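PDB 3QFF: N5-carboxyaminoimidazole ribonucleotide synthetase from Bacillus anthracis, which probably catalyses the ATP-dependent carboxylation of aminoimidazole ribonucleotide by bicarbonate to N5-carboxyaminoimidazole ribonucleotide, a step of purine biosynthesis. Local coordinates for residues A41-K47 / I57-Y63; Q24-M28 / L343-E347; E194-S198 / P230-T234; L237-A241 / A264-I270; A128-L132 / A144-Y148. One frame throughout, in Å; residues are numbered along the deposited sequence.

Interaction 1: residues A41-K47 / I57-Y63; sequences AVLDPTK and IEIVASY
Strands 41-44 and 57-60 run side by side in the same direction, their axes 4.8 Å apart at the closest and 16° from parallel, as neighbours in the four-stranded parallel sheet of the preATP-grasp domain, a Rossmann-like fold. Val42 is bonded through both its N and its O: the N donates to Ile57 O at 3.0 Å, and Val42 O accepts a nearly straight bond from Ile59 N at 2.8 Å. Asp44 N continues the ladder to Ile59 O. Beyond it Ala61 N still reaches Asp44 O, but from well above the carbonyl plane. Ala41, Leu43, Ile57 and Ile59 turn their side chains to one face of the sheet, where helix 66-74 packs on Ala41, Leu43 and Ile59. Pro45 CD sits over one face of the Tyr63 ring, a CH-pi contact 3.7 Å from the ring centroid. Leu43 CD2 slides by Tyr63 CD2 at 3.9 Å, and Phe83 stacks on the same tyrosine. The Asp44 carboxylate takes Gly22 N on OD2, while OD1 accepts from Thr46 N to close an Asx turn. Glu58 reaches over the other face of the sheet; its OE1 accepts from Asn48 N and from a water that also donates to Thr46 O, with the water oxygen 2.6 Å from Thr46 O.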
# COMPACT_ATOMS: atom_id res chain seq x y z
N ALA A 41 4.06 15.77 -7.92
CA ALA A 41 3.37 16.92 -8.54
C ALA A 41 2.34 16.39 -9.52
O ALA A 41 2.61 15.42 -10.24
CB ALA A 41 4.38 17.84 -9.23
N VAL A 42 1.17 17.00 -9.57
CA VAL A 42 0.13 16.57 -10.51
C VAL A 42 -0.43 17.76 -11.28
O VAL A 42 -0.55 18.86 -10.73
CB VAL A 42 -1.02 15.78 -9.78
CG1 VAL A 42 -1.62 16.58 -8.63
CG2 VAL A 42 -2.13 15.35 -10.77
N LEU A 43 -0.76 17.54 -12.55
CA LEU A 43 -1.51 18.50 -13.36
C LEU A 43 -2.85 17.89 -13.77
O LEU A 43 -2.90 16.76 -14.26
CB LEU A 43 -0.71 18.92 -14.59
CG LEU A 43 -1.29 19.92 -15.60
CD1 LEU A 43 -0.16 20.51 -16.40
CD2 LEU A 43 -2.32 19.29 -16.54
N ASP A 44 -3.92 18.67 -13.60
CA ASP A 44 -5.29 18.21 -13.82
C ASP A 44 -6.20 19.44 -13.96
O ASP A 44 -5.99 20.44 -13.27
CB ASP A 44 -5.76 17.35 -12.63
CG ASP A 44 -7.08 16.63 -12.90
OD1 ASP A 44 -8.15 17.22 -12.65
OD2 ASP A 44 -7.06 15.46 -13.36
N PRO A 45 -7.20 19.38 -14.86
CA PRO A 45 -8.16 20.47 -15.10
C PRO A 45 -9.02 20.87 -13.89
O PRO A 45 -9.49 22.02 -13.83
CB PRO A 45 -9.07 19.89 -16.19
CG PRO A 45 -8.21 18.95 -16.93
CD PRO A 45 -7.32 18.32 -15.88
N THR A 46 -9.24 19.94 -12.97
CA THR A 46 -10.11 20.19 -11.81
C THR A 46 -9.28 20.27 -10.53
O THR A 46 -8.36 19.48 -10.35
CB THR A 46 -11.17 19.09 -11.66
OG1 THR A 46 -11.79 18.84 -12.92
CG2 THR A 46 -12.25 19.50 -10.65
N LYS A 47 -9.63 21.21 -9.65
CA LYS A 47 -9.00 21.32 -8.34
C LYS A 47 -9.43 20.17 -7.42
O LYS A 47 -10.49 19.59 -7.60
CB LYS A 47 -9.32 22.68 -7.69
CG LYS A 47 -8.57 22.96 -6.38
CD LYS A 47 -8.00 24.38 -6.32
CE LYS A 47 -8.95 25.33 -5.60
NZ LYS A 47 -8.73 25.28 -4.12
N ILE A 57 2.48 19.05 -4.80
CA ILE A 57 2.22 20.19 -5.68
C ILE A 57 1.05 19.90 -6.64
O ILE A 57 1.00 18.82 -7.24
CB ILE A 57 3.49 20.57 -6.48
CG1 ILE A 57 4.64 20.89 -5.51
CG2 ILE A 57 3.23 21.75 -7.42
CD1 ILE A 57 5.98 21.10 -6.18
N GLU A 58 0.14 20.86 -6.77
CA GLU A 58 -1.01 20.75 -7.68
C GLU A 58 -1.00 21.89 -8.70
O GLU A 58 -0.95 23.06 -8.32
CB GLU A 58 -2.31 20.76 -6.87
CG GLU A 58 -3.62 20.70 -7.69
CD GLU A 58 -4.88 20.91 -6.83
OE1 GLU A 58 -5.97 20.45 -7.23
OE2 GLU A 58 -4.79 21.51 -5.74
N ILE A 59 -1.03 21.54 -9.98
CA ILE A 59 -1.24 22.52 -11.05
C ILE A 59 -2.61 22.31 -11.70
O ILE A 59 -2.88 21.25 -12.28
CB ILE A 59 -0.13 22.47 -12.12
CG1 ILE A 59 1.23 22.73 -11.48
CG2 ILE A 59 -0.40 23.47 -13.24
CD1 ILE A 59 2.41 22.29 -12.32
N VAL A 60 -3.48 23.31 -11.58
CA VAL A 60 -4.82 23.20 -12.11
C VAL A 60 -4.85 23.88 -13.49
O VAL A 60 -4.85 25.11 -13.57
CB VAL A 60 -5.88 23.77 -11.11
CG1 VAL A 60 -7.30 23.63 -11.67
CG2 VAL A 60 -5.79 23.04 -9.78
N ALA A 61 -4.82 23.06 -14.55
CA ALA A 61 -4.81 23.54 -15.94
C ALA A 61 -5.34 22.50 -16.94
O ALA A 61 -5.47 21.32 -16.60
CB ALA A 61 -3.42 23.98 -16.34
N SER A 62 -5.62 22.94 -18.17
CA SER A 62 -6.01 22.06 -19.28
C SER A 62 -4.85 21.18 -19.74
O SER A 62 -3.69 21.60 -19.69
CB SER A 62 -6.47 22.88 -20.50
OG SER A 62 -7.60 23.68 -20.21
N TYR A 63 -5.18 20.00 -20.24
CA TYR A 63 -4.15 19.07 -20.72
C TYR A 63 -3.44 19.55 -22.01
O TYR A 63 -2.38 19.02 -22.36
CB TYR A 63 -4.73 17.68 -20.95
CG TYR A 63 -5.26 16.98 -19.71
CD1 TYR A 63 -6.58 16.52 -19.66
CD2 TYR A 63 -4.43 16.75 -18.60
CE1 TYR A 63 -7.07 15.85 -18.53
CE2 TYR A 63 -4.91 16.10 -17.46
CZ TYR A 63 -6.23 15.65 -17.44
OH TYR A 63 -6.72 15.00 -16.32
O HOH W 1 -6.40 18.69 -8.89

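Interaction 2: residues Q24-M28 / L343-E347; sequences QLGRM and LYGKE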
# COMPACT_ATOMS: atom_id res chain seq x y z
N GLN A 24 -8.03 8.55 -10.52
CA GLN A 24 -7.67 7.50 -9.57
C GLN A 24 -6.34 6.79 -9.90
O GLN A 24 -5.65 6.34 -9.01
CB GLN A 24 -8.80 6.48 -9.41
CG GLN A 24 -9.16 5.70 -10.67
CD GLN A 24 -10.22 6.38 -11.53
OE1 GLN A 24 -10.43 7.59 -11.45
NE2 GLN A 24 -10.87 5.59 -12.39
N LEU A 25 -5.99 6.70 -11.17
CA LEU A 25 -4.75 6.02 -11.54
C LEU A 25 -3.57 6.85 -11.08
O LEU A 25 -2.59 6.30 -10.59
CB LEU A 25 -4.69 5.77 -13.06
CG LEU A 25 -5.84 4.95 -13.63
CD1 LEU A 25 -5.64 4.79 -15.13
CD2 LEU A 25 -5.97 3.57 -12.95
N GLY A 26 -3.67 8.16 -11.25
CA GLY A 26 -2.73 9.10 -10.66
C GLY A 26 -2.63 8.99 -9.14
O GLY A 26 -1.53 8.95 -8.60
N ARG A 27 -3.77 8.96 -8.45
CA ARG A 27 -3.76 8.86 -6.99
C ARG A 27 -3.04 7.59 -6.52
O ARG A 27 -2.22 7.63 -5.61
CB ARG A 27 -5.19 8.88 -6.46
CG ARG A 27 -5.33 8.65 -4.94
CD ARG A 27 -6.82 8.49 -4.62
NE ARG A 27 -7.13 8.32 -3.20
CZ ARG A 27 -7.43 9.31 -2.36
NH1 ARG A 27 -7.39 10.57 -2.77
NH2 ARG A 27 -7.73 9.03 -1.09
N MET A 28 -3.36 6.46 -7.15
CA MET A 28 -2.74 5.20 -6.76
C MET A 28 -1.25 5.10 -7.10
O MET A 28 -0.48 4.52 -6.33
CB MET A 28 -3.55 4.02 -7.31
CG MET A 28 -4.84 3.83 -6.52
SD MET A 28 -5.89 2.51 -7.13
CE MET A 28 -6.59 3.21 -8.64
N LEU A 343 -11.18 3.51 -2.09
CA LEU A 343 -12.05 4.58 -2.54
C LEU A 343 -11.21 5.78 -2.97
O LEU A 343 -10.22 6.10 -2.32
CB LEU A 343 -13.10 4.94 -1.48
CG LEU A 343 -14.10 3.83 -1.11
CD1 LEU A 343 -14.97 4.24 0.07
CD2 LEU A 343 -14.99 3.45 -2.29
N TYR A 344 -11.60 6.41 -4.06
CA TYR A 344 -10.72 7.33 -4.77
C TYR A 344 -10.81 8.80 -4.33
O TYR A 344 -10.00 9.62 -4.75
CB TYR A 344 -10.96 7.20 -6.29
CG TYR A 344 -10.89 5.79 -6.86
CD1 TYR A 344 -11.66 5.43 -7.97
CD2 TYR A 344 -10.02 4.83 -6.32
CE1 TYR A 344 -11.59 4.15 -8.54
CE2 TYR A 344 -9.94 3.53 -6.87
CZ TYR A 344 -10.73 3.21 -7.98
OH TYR A 344 -10.66 1.96 -8.52
N GLY A 345 -11.78 9.13 -3.49
CA GLY A 345 -11.93 10.51 -3.00
C GLY A 345 -12.59 11.46 -4.00
O GLY A 345 -12.34 12.66 -3.97
N LYS A 346 -13.42 10.90 -4.88
CA LYS A 346 -14.19 11.72 -5.80
C LYS A 346 -15.42 12.26 -5.09
O LYS A 346 -16.03 11.58 -4.26
CB LYS A 346 -14.58 10.91 -7.05
CG LYS A 346 -13.43 10.64 -8.01
CD LYS A 346 -13.80 9.57 -9.02
CE LYS A 346 -12.68 9.31 -10.04
NZ LYS A 346 -13.16 8.40 -11.16
N GLU A 347 -15.78 13.50 -5.41
CA GLU A 347 -16.88 14.19 -4.75
C GLU A 347 -18.23 13.81 -5.36
O GLU A 347 -19.09 13.23 -4.67
CB GLU A 347 -16.67 15.70 -4.82
CG GLU A 347 -17.23 16.45 -3.63
CD GLU A 347 -17.63 17.87 -3.99
OE1 GLU A 347 -16.78 18.61 -4.55
OE2 GLU A 347 -18.79 18.24 -3.71
O HOH W 2 -7.58 5.57 -3.06
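Gln24 lays its CB over one face of the Tyr344 ring, 3.5 Å from the centroid and only 18° off the ring normal, a CH-pi contact. Its amide plane lies within 9° of the ring plane. A first torsion of 63° puts CG between the backbone N and the carbonyl carbon, and a bend at chi2 then carries the chain across CD1 and CE1 to the lysine beyond. There Lys346 NZ donates to Gln24 OE1 at 2.9 Å, coming from above the carbonyl plane; the same ammonium also binds Lys354 O. Met28 flanks the tyrosine obliquely, with CE 3.8 Å from Tyr344 CE2, a Met-aromatic contact whose sulfur lies well off the ring normal. The phenol end is tied to His357. Helix 24-35 begins in what looks like a Rossmann-type glycine-rich motif (Gly21, Gly23, Gly26) of the preATP-grasp domain, and the loop after strand 339-343 belongs to the C-terminal domain, so the contact joins two domains far apart in sequence. Arg27, extended from CG to NE, carries the other half. Tyr344 O lies over one face of its guanidinium, 3.1 Å above the plane and offset toward the rim, too badly angled for a bond to NH1. At the guanidinium edge a water accepts from Arg27 NE at 2.8 Å and lies 2.8 Å from Leu343 O. Arg27 NH1 binds Pro50 O, and NH2 reaches Lys34 O of the second subunit.

Interaction 3: residues E194-S198 / P230-T234; sequences EKEVS and PARIT. With ADP (adenosine-5'-diphosphate), chain C.
The Arg232 guanidinium meets Lys195 NZ obliquely, with NZ 3.8 Å from Arg232 NH1. The two side chains cross at about a right angle, and Glu216 joins the charges: its OE2 forms salt bridges with both Lys195 NZ and Arg232 NH1, while Arg232 NH2 pairs with Glu366. The lysine chain, bent at chi2 (-106°), runs over the loop so that its CE comes 3.5 Å from Arg232 O and its CG 4.1 Å from Ile233 CG2. Farther along the strand Val197 CG1 packs on Ile233 CD1 at 4.3 Å and on Ala231 CB. No hydrogen bond joins the two segments directly; a water bridges Glu194 OE2 and Arg232 O. Glu194 and Lys195 form a classic beta bulge opposite Ala264, in the ATP-grasp domain. Between the two residues that face the loop, Glu196 points the other way, to the nucleotide: its OE2 accepts from ADP O3' at 2.8 Å, and OE1 makes a weak bond to O2' at 3.5 Å. One strand thus serves two chemistries, a carboxylate for the ribose hydroxyls on one side and, on the other, a lysine whose closeness to Arg232 is probably made tolerable by the charge of Glu216.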
# COMPACT_ATOMS: atom_id res chain seq x y z
N GLU A 194 -14.86 -17.40 -25.44
CA GLU A 194 -15.34 -17.89 -24.16
C GLU A 194 -15.14 -16.83 -23.05
O GLU A 194 -16.09 -16.49 -22.35
CB GLU A 194 -14.61 -19.19 -23.79
CG GLU A 194 -15.27 -19.97 -22.64
CD GLU A 194 -14.38 -21.07 -22.06
OE1 GLU A 194 -13.51 -21.63 -22.78
OE2 GLU A 194 -14.56 -21.39 -20.86
N LYS A 195 -13.91 -16.32 -22.92
CA LYS A 195 -13.52 -15.40 -21.84
C LYS A 195 -12.78 -14.17 -22.37
O LYS A 195 -12.04 -14.26 -23.36
CB LYS A 195 -12.56 -16.10 -20.87
CG LYS A 195 -13.02 -17.44 -20.31
CD LYS A 195 -13.43 -17.29 -18.89
CE LYS A 195 -14.04 -18.56 -18.32
NZ LYS A 195 -15.11 -18.18 -17.35
N GLU A 196 -12.98 -13.03 -21.72
CA GLU A 196 -12.08 -11.88 -21.87
C GLU A 196 -10.99 -11.91 -20.81
O GLU A 196 -11.27 -12.04 -19.61
CB GLU A 196 -12.84 -10.56 -21.80
CG GLU A 196 -13.57 -10.23 -23.06
CD GLU A 196 -14.14 -8.84 -23.03
OE1 GLU A 196 -15.21 -8.65 -22.40
OE2 GLU A 196 -13.52 -7.94 -23.64
N VAL A 197 -9.74 -11.81 -21.25
CA VAL A 197 -8.61 -11.87 -20.32
C VAL A 197 -7.66 -10.69 -20.53
O VAL A 197 -7.62 -10.10 -21.62
CB VAL A 197 -7.84 -13.25 -20.37
CG1 VAL A 197 -8.80 -14.42 -20.10
CG2 VAL A 197 -7.06 -13.44 -21.68
N SER A 198 -6.92 -10.33 -19.49
CA SER A 198 -5.89 -9.32 -19.64
C SER A 198 -4.63 -9.67 -18.85
O SER A 198 -4.69 -10.39 -17.86
CB SER A 198 -6.40 -7.93 -19.28
OG SER A 198 -6.57 -7.81 -17.88
N PRO A 230 -6.66 -16.33 -10.18
CA PRO A 230 -6.27 -16.71 -11.55
C PRO A 230 -7.46 -16.77 -12.50
O PRO A 230 -8.56 -17.14 -12.09
CB PRO A 230 -5.65 -18.11 -11.37
CG PRO A 230 -5.39 -18.24 -9.88
CD PRO A 230 -6.48 -17.45 -9.24
N ALA A 231 -7.25 -16.34 -13.74
CA ALA A 231 -8.30 -16.48 -14.77
C ALA A 231 -8.70 -17.95 -14.85
O ALA A 231 -7.86 -18.83 -14.73
CB ALA A 231 -7.78 -15.98 -16.13
N ARG A 232 -9.99 -18.22 -15.04
CA ARG A 232 -10.48 -19.59 -15.08
C ARG A 232 -10.29 -20.18 -16.49
O ARG A 232 -11.25 -20.39 -17.24
CB ARG A 232 -11.93 -19.66 -14.59
CG ARG A 232 -12.09 -19.20 -13.12
CD ARG A 232 -13.55 -19.08 -12.68
NE ARG A 232 -14.26 -18.02 -13.37
CZ ARG A 232 -15.57 -17.78 -13.27
NH1 ARG A 232 -16.10 -16.78 -13.96
NH2 ARG A 232 -16.35 -18.53 -12.49
N ILE A 233 -9.03 -20.44 -16.83
CA ILE A 233 -8.65 -20.91 -18.16
C ILE A 233 -7.59 -22.00 -18.03
O ILE A 233 -6.99 -22.16 -16.97
CB ILE A 233 -8.12 -19.73 -19.07
CG1 ILE A 233 -6.89 -19.06 -18.44
CG2 ILE A 233 -9.23 -18.71 -19.35
CD1 ILE A 233 -6.35 -17.89 -19.21
N THR A 234 -7.36 -22.75 -19.11
CA THR A 234 -6.35 -23.81 -19.11
C THR A 234 -4.94 -23.24 -18.92
O THR A 234 -4.68 -22.07 -19.23
CB THR A 234 -6.36 -24.62 -20.42
OG1 THR A 234 -5.96 -23.78 -21.52
CG2 THR A 234 -7.76 -25.21 -20.70
PB ADP C . -13.78 -0.19 -25.59
O1B ADP C . -14.96 0.74 -25.51
O2B ADP C . -12.52 0.49 -26.10
O3B ADP C . -13.58 -1.02 -24.34
PA ADP C . -13.60 -2.73 -27.03
O1A ADP C . -12.84 -3.22 -25.81
O2A ADP C . -12.97 -2.78 -28.40
O3A ADP C . -14.18 -1.23 -26.78
O5' ADP C . -14.95 -3.59 -27.13
C5' ADP C . -15.95 -3.49 -26.11
C4' ADP C . -16.59 -4.86 -25.91
O4' ADP C . -17.17 -5.29 -27.14
C3' ADP C . -15.58 -5.91 -25.51
O3' ADP C . -15.55 -6.09 -24.09
C2' ADP C . -16.04 -7.17 -26.22
O2' ADP C . -16.86 -7.95 -25.35
C1' ADP C . -16.90 -6.67 -27.38
N9 ADP C . -16.15 -6.83 -28.67
C8 ADP C . -15.36 -5.91 -29.24
N7 ADP C . -14.83 -6.36 -30.41
C5 ADP C . -15.29 -7.61 -30.60
C6 ADP C . -15.13 -8.66 -31.63
N6 ADP C . -14.35 -8.47 -32.72
N1 ADP C . -15.79 -9.83 -31.44
C2 ADP C . -16.57 -10.05 -30.36
N3 ADP C . -16.76 -9.14 -29.39
C4 ADP C . -16.17 -7.92 -29.45
O HOH W 3 -12.13 -21.89 -19.67

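Interaction 4: residues L237-A241 / A264-I270; sequences LSQKA and ATADGEI
Leu237 drives its isobutyl group into the hairpin turn, and this is where the contact is tight. Its CD2 lies 3.6 Å from Ile270 CD1 and also touches Gly268 O and, a little less closely, Ala264 CB, so one methyl meets both arms of the turn and its backbone. Ile270, with chi2 at -82°, folds CD1 back under the helix, where it also meets Ala241 CB at the longer distance of 4.4 Å; Met262 packs against both Ala241 and Ile270. The outer side is looser and more polar. Lys240 slides past Ile270 in the opposite direction, with CD 3.8 Å from Ile270 CG1. Lys240 NZ then donates to Gly268 O at 2.9 Å, tilted 18° from the carbonyl plane, which ties this partly exposed lysine to the turn. Within the turn, Glu269 N donates to Thr265 OG1 at 2.8 Å, and the Glu269 carboxylate is held on its OE1 by Tyr271. Gly268 closes the turn with a positive phi. Residues Thr265 to Gly268 make a type I beta turn linking antiparallel strands 256-264 and 270-276, and helix 235-251 packs across this beta hairpin at the edge of the large antiparallel sheet, which the ATP-grasp and C-terminal regions share.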
# COMPACT_ATOMS: atom_id res chain seq x y z
N LEU A 237 -3.74 -21.77 -22.32
CA LEU A 237 -4.20 -20.41 -22.60
C LEU A 237 -3.43 -19.36 -21.79
O LEU A 237 -3.10 -18.29 -22.31
CB LEU A 237 -5.71 -20.27 -22.33
CG LEU A 237 -6.70 -20.56 -23.46
CD1 LEU A 237 -8.11 -20.59 -22.95
CD2 LEU A 237 -6.58 -19.55 -24.59
N SER A 238 -3.18 -19.66 -20.52
CA SER A 238 -2.45 -18.75 -19.63
C SER A 238 -1.05 -18.49 -20.13
O SER A 238 -0.63 -17.34 -20.25
CB SER A 238 -2.37 -19.33 -18.21
OG SER A 238 -3.64 -19.31 -17.61
N GLN A 239 -0.32 -19.56 -20.41
CA GLN A 239 1.05 -19.47 -20.90
C GLN A 239 1.13 -18.70 -22.22
O GLN A 239 2.06 -17.95 -22.44
CB GLN A 239 1.67 -20.85 -21.06
CG GLN A 239 2.03 -21.52 -19.75
CD GLN A 239 2.52 -22.96 -19.93
OE1 GLN A 239 2.59 -23.49 -21.05
NE2 GLN A 239 2.83 -23.62 -18.81
N LYS A 240 0.13 -18.90 -23.08
CA LYS A 240 -0.00 -18.20 -24.35
C LYS A 240 -0.25 -16.69 -24.17
O LYS A 240 0.42 -15.87 -24.81
CB LYS A 240 -1.15 -18.82 -25.13
CG LYS A 240 -1.18 -18.52 -26.61
CD LYS A 240 -2.41 -19.19 -27.23
CE LYS A 240 -2.09 -19.77 -28.59
NZ LYS A 240 -3.32 -20.31 -29.22
N ALA A 241 -1.21 -16.33 -23.31
CA ALA A 241 -1.50 -14.93 -23.04
C ALA A 241 -0.25 -14.23 -22.51
O ALA A 241 0.06 -13.11 -22.94
CB ALA A 241 -2.68 -14.79 -22.06
N ALA A 264 -10.13 -14.88 -25.43
CA ALA A 264 -9.74 -16.28 -25.40
C ALA A 264 -10.90 -17.16 -25.86
O ALA A 264 -12.01 -17.04 -25.33
CB ALA A 264 -9.30 -16.67 -23.99
N THR A 265 -10.67 -18.02 -26.84
CA THR A 265 -11.74 -18.88 -27.35
C THR A 265 -11.79 -20.22 -26.62
O THR A 265 -10.87 -20.55 -25.86
CB THR A 265 -11.65 -19.12 -28.88
OG1 THR A 265 -10.54 -19.99 -29.16
CG2 THR A 265 -11.52 -17.79 -29.64
N ALA A 266 -12.87 -20.97 -26.83
CA ALA A 266 -12.98 -22.33 -26.30
C ALA A 266 -11.88 -23.21 -26.90
O ALA A 266 -11.25 -23.99 -26.18
CB ALA A 266 -14.36 -22.90 -26.59
N ASP A 267 -11.64 -23.04 -28.20
CA ASP A 267 -10.57 -23.74 -28.92
C ASP A 267 -9.16 -23.38 -28.47
O ASP A 267 -8.18 -23.95 -28.97
CB ASP A 267 -10.69 -23.48 -30.43
CG ASP A 267 -11.68 -24.41 -31.10
OD1 ASP A 267 -12.29 -23.99 -32.12
OD2 ASP A 267 -11.86 -25.56 -30.61
N GLY A 268 -9.04 -22.45 -27.54
CA GLY A 268 -7.74 -22.05 -27.04
C GLY A 268 -7.03 -21.02 -27.90
O GLY A 268 -5.82 -20.89 -27.82
N GLU A 269 -7.77 -20.27 -28.71
CA GLU A 269 -7.16 -19.16 -29.46
C GLU A 269 -7.13 -17.90 -28.61
O GLU A 269 -8.05 -17.66 -27.81
CB GLU A 269 -7.94 -18.83 -30.73
CG GLU A 269 -7.84 -19.87 -31.83
CD GLU A 269 -8.90 -19.66 -32.90
OE1 GLU A 269 -8.54 -19.63 -34.09
OE2 GLU A 269 -10.09 -19.51 -32.55
N ILE A 270 -6.08 -17.11 -28.79
CA ILE A 270 -6.03 -15.77 -28.22
C ILE A 270 -6.02 -14.74 -29.35
O ILE A 270 -5.25 -14.88 -30.31
CB ILE A 270 -4.79 -15.55 -27.28
CG1 ILE A 270 -4.81 -16.51 -26.08
CG2 ILE A 270 -4.70 -14.08 -26.82
CD1 ILE A 270 -5.70 -16.07 -24.92

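Interaction 5: residues A128-L132 / A144-Y148; sequences ATYRL and AELSY
Strand 130-132 and the last turn of the helix, 144-146, pack without backbone bonds between them, their closest CA pair being Thr129 and Leu146 at 7.8 Å. Leu146 lies between them: its CD1 is 3.8 Å from Thr129 O, and its CD2 sits over the centre of one face of the Arg131 guanidinium, 4.1 Å above the plane. Leu187, from the neighbouring strand, touches this leucine as well. Arg131 bends at chi2 (-67°), which folds the guanidinium back along its own strand, and NH1 donates to Tyr130 O at 3.0 Å, reaching the oxygen from above the carbonyl plane. Glu145 meets the edge of the guanidinium, its carboxylate turned 70° from that plane. The salt bridge is made by NE, which shares weak bonds with both oxygens, at 3.2 Å from Glu145 OE2 and 3.4 Å from Glu145 OE1. Strand 130-133 is an outer strand of the smaller antiparallel sheet of the ATP-grasp domain, and helix 136-146 returns across its side. The bond to Tyr130 O and the leucine methyl against one face probably limit the rotation of the guanidinium, with NE facing Glu145; the bonds are weak, yet the Arg131-Glu145 pair covers about half the area of this mixed surface contact.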
# COMPACT_ATOMS: atom_id res chain seq x y z
N ALA A 128 -8.31 -10.02 -34.42
CA ALA A 128 -9.48 -10.28 -35.26
C ALA A 128 -9.28 -9.57 -36.59
O ALA A 128 -8.69 -8.48 -36.64
CB ALA A 128 -10.74 -9.79 -34.60
N THR A 129 -9.76 -10.19 -37.66
CA THR A 129 -9.61 -9.63 -38.98
C THR A 129 -10.41 -8.32 -39.05
O THR A 129 -11.48 -8.20 -38.44
CB THR A 129 -9.97 -10.68 -40.06
OG1 THR A 129 -11.10 -11.43 -39.63
CG2 THR A 129 -8.84 -11.68 -40.23
N TYR A 130 -9.83 -7.32 -39.69
CA TYR A 130 -10.36 -5.96 -39.58
C TYR A 130 -10.12 -5.18 -40.87
O TYR A 130 -9.21 -5.51 -41.64
CB TYR A 130 -9.71 -5.23 -38.39
CG TYR A 130 -8.21 -5.03 -38.53
CD1 TYR A 130 -7.31 -6.07 -38.30
CD2 TYR A 130 -7.68 -3.79 -38.94
CE1 TYR A 130 -5.93 -5.89 -38.44
CE2 TYR A 130 -6.30 -3.61 -39.08
CZ TYR A 130 -5.44 -4.66 -38.84
OH TYR A 130 -4.08 -4.49 -39.00
N ARG A 131 -10.94 -4.15 -41.08
CA ARG A 131 -10.81 -3.24 -42.22
C ARG A 131 -11.02 -1.80 -41.78
O ARG A 131 -11.94 -1.49 -41.02
CB ARG A 131 -11.85 -3.55 -43.31
CG ARG A 131 -11.75 -4.92 -43.95
CD ARG A 131 -10.49 -5.11 -44.79
NE ARG A 131 -10.51 -6.41 -45.45
CZ ARG A 131 -9.94 -7.52 -44.98
NH1 ARG A 131 -9.28 -7.52 -43.82
NH2 ARG A 131 -10.04 -8.64 -45.68
N LEU A 132 -10.17 -0.91 -42.30
CA LEU A 132 -10.33 0.52 -42.07
C LEU A 132 -11.57 1.02 -42.82
O LEU A 132 -11.78 0.65 -43.97
CB LEU A 132 -9.09 1.28 -42.55
CG LEU A 132 -9.08 2.79 -42.33
CD1 LEU A 132 -8.97 3.11 -40.83
CD2 LEU A 132 -7.95 3.45 -43.15
N ALA A 144 -19.03 -6.71 -46.96
CA ALA A 144 -18.94 -7.76 -47.97
C ALA A 144 -17.83 -8.76 -47.66
O ALA A 144 -18.06 -9.97 -47.70
CB ALA A 144 -18.76 -7.15 -49.36
N GLU A 145 -16.63 -8.25 -47.36
CA GLU A 145 -15.45 -9.08 -47.09
C GLU A 145 -15.55 -9.89 -45.80
O GLU A 145 -15.19 -11.07 -45.77
CB GLU A 145 -14.17 -8.23 -47.04
CG GLU A 145 -13.63 -7.72 -48.37
CD GLU A 145 -12.58 -6.63 -48.18
OE1 GLU A 145 -12.94 -5.54 -47.66
OE2 GLU A 145 -11.40 -6.86 -48.53
N LEU A 146 -16.02 -9.24 -44.73
CA LEU A 146 -15.99 -9.83 -43.39
C LEU A 146 -17.29 -10.55 -43.00
O LEU A 146 -17.27 -11.40 -42.11
CB LEU A 146 -15.63 -8.79 -42.32
CG LEU A 146 -14.32 -8.00 -42.40
CD1 LEU A 146 -14.08 -7.26 -41.08
CD2 LEU A 146 -13.12 -8.89 -42.74
N SER A 147 -18.38 -10.17 -43.65
CA SER A 147 -19.71 -10.75 -43.41
C SER A 147 -20.22 -10.51 -41.98
O SER A 147 -19.61 -9.75 -41.22
CB SER A 147 -19.74 -12.24 -43.79
OG SER A 147 -21.07 -12.75 -43.78
N TYR A 148 -21.33 -11.15 -41.64
CA TYR A 148 -21.93 -11.04 -40.31
C TYR A 148 -21.58 -12.26 -39.44
O TYR A 148 -21.40 -13.36 -39.97
CB TYR A 148 -23.45 -10.89 -40.42
CG TYR A 148 -23.90 -9.68 -41.22
CD1 TYR A 148 -23.92 -8.41 -40.64
CD2 TYR A 148 -24.31 -9.82 -42.55
CE1 TYR A 148 -24.33 -7.29 -41.38
CE2 TYR A 148 -24.72 -8.71 -43.29
CZ TYR A 148 -24.73 -7.46 -42.70
OH TYR A 148 -25.13 -6.37 -43.43

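Overall arrangement
Interactions 1 and 2 sit together at the preATP-grasp end of the chain, their centres 14 Å apart, and helix 24-35 leads directly into strand 39-44. Interaction 2 brings the C-terminal domain and the second subunit to that region. On the opposite side of the chain's centre from interaction 1 lie interactions 3, 4 and 5, all in the ATP-grasp domain. Interactions 3 and 4 touch, 8 Å between centres: Glu194 N and Lys195 O pair with the Ala264 backbone, and Ile233 packs on Ser238. Interaction 5 is about 22 Å from interaction 4, centre to centre. Interaction 3 binds the ADP ribose through Glu196; the side chains of Thr265 and Tyr130 lie about 9 and 8 Å from the ADP.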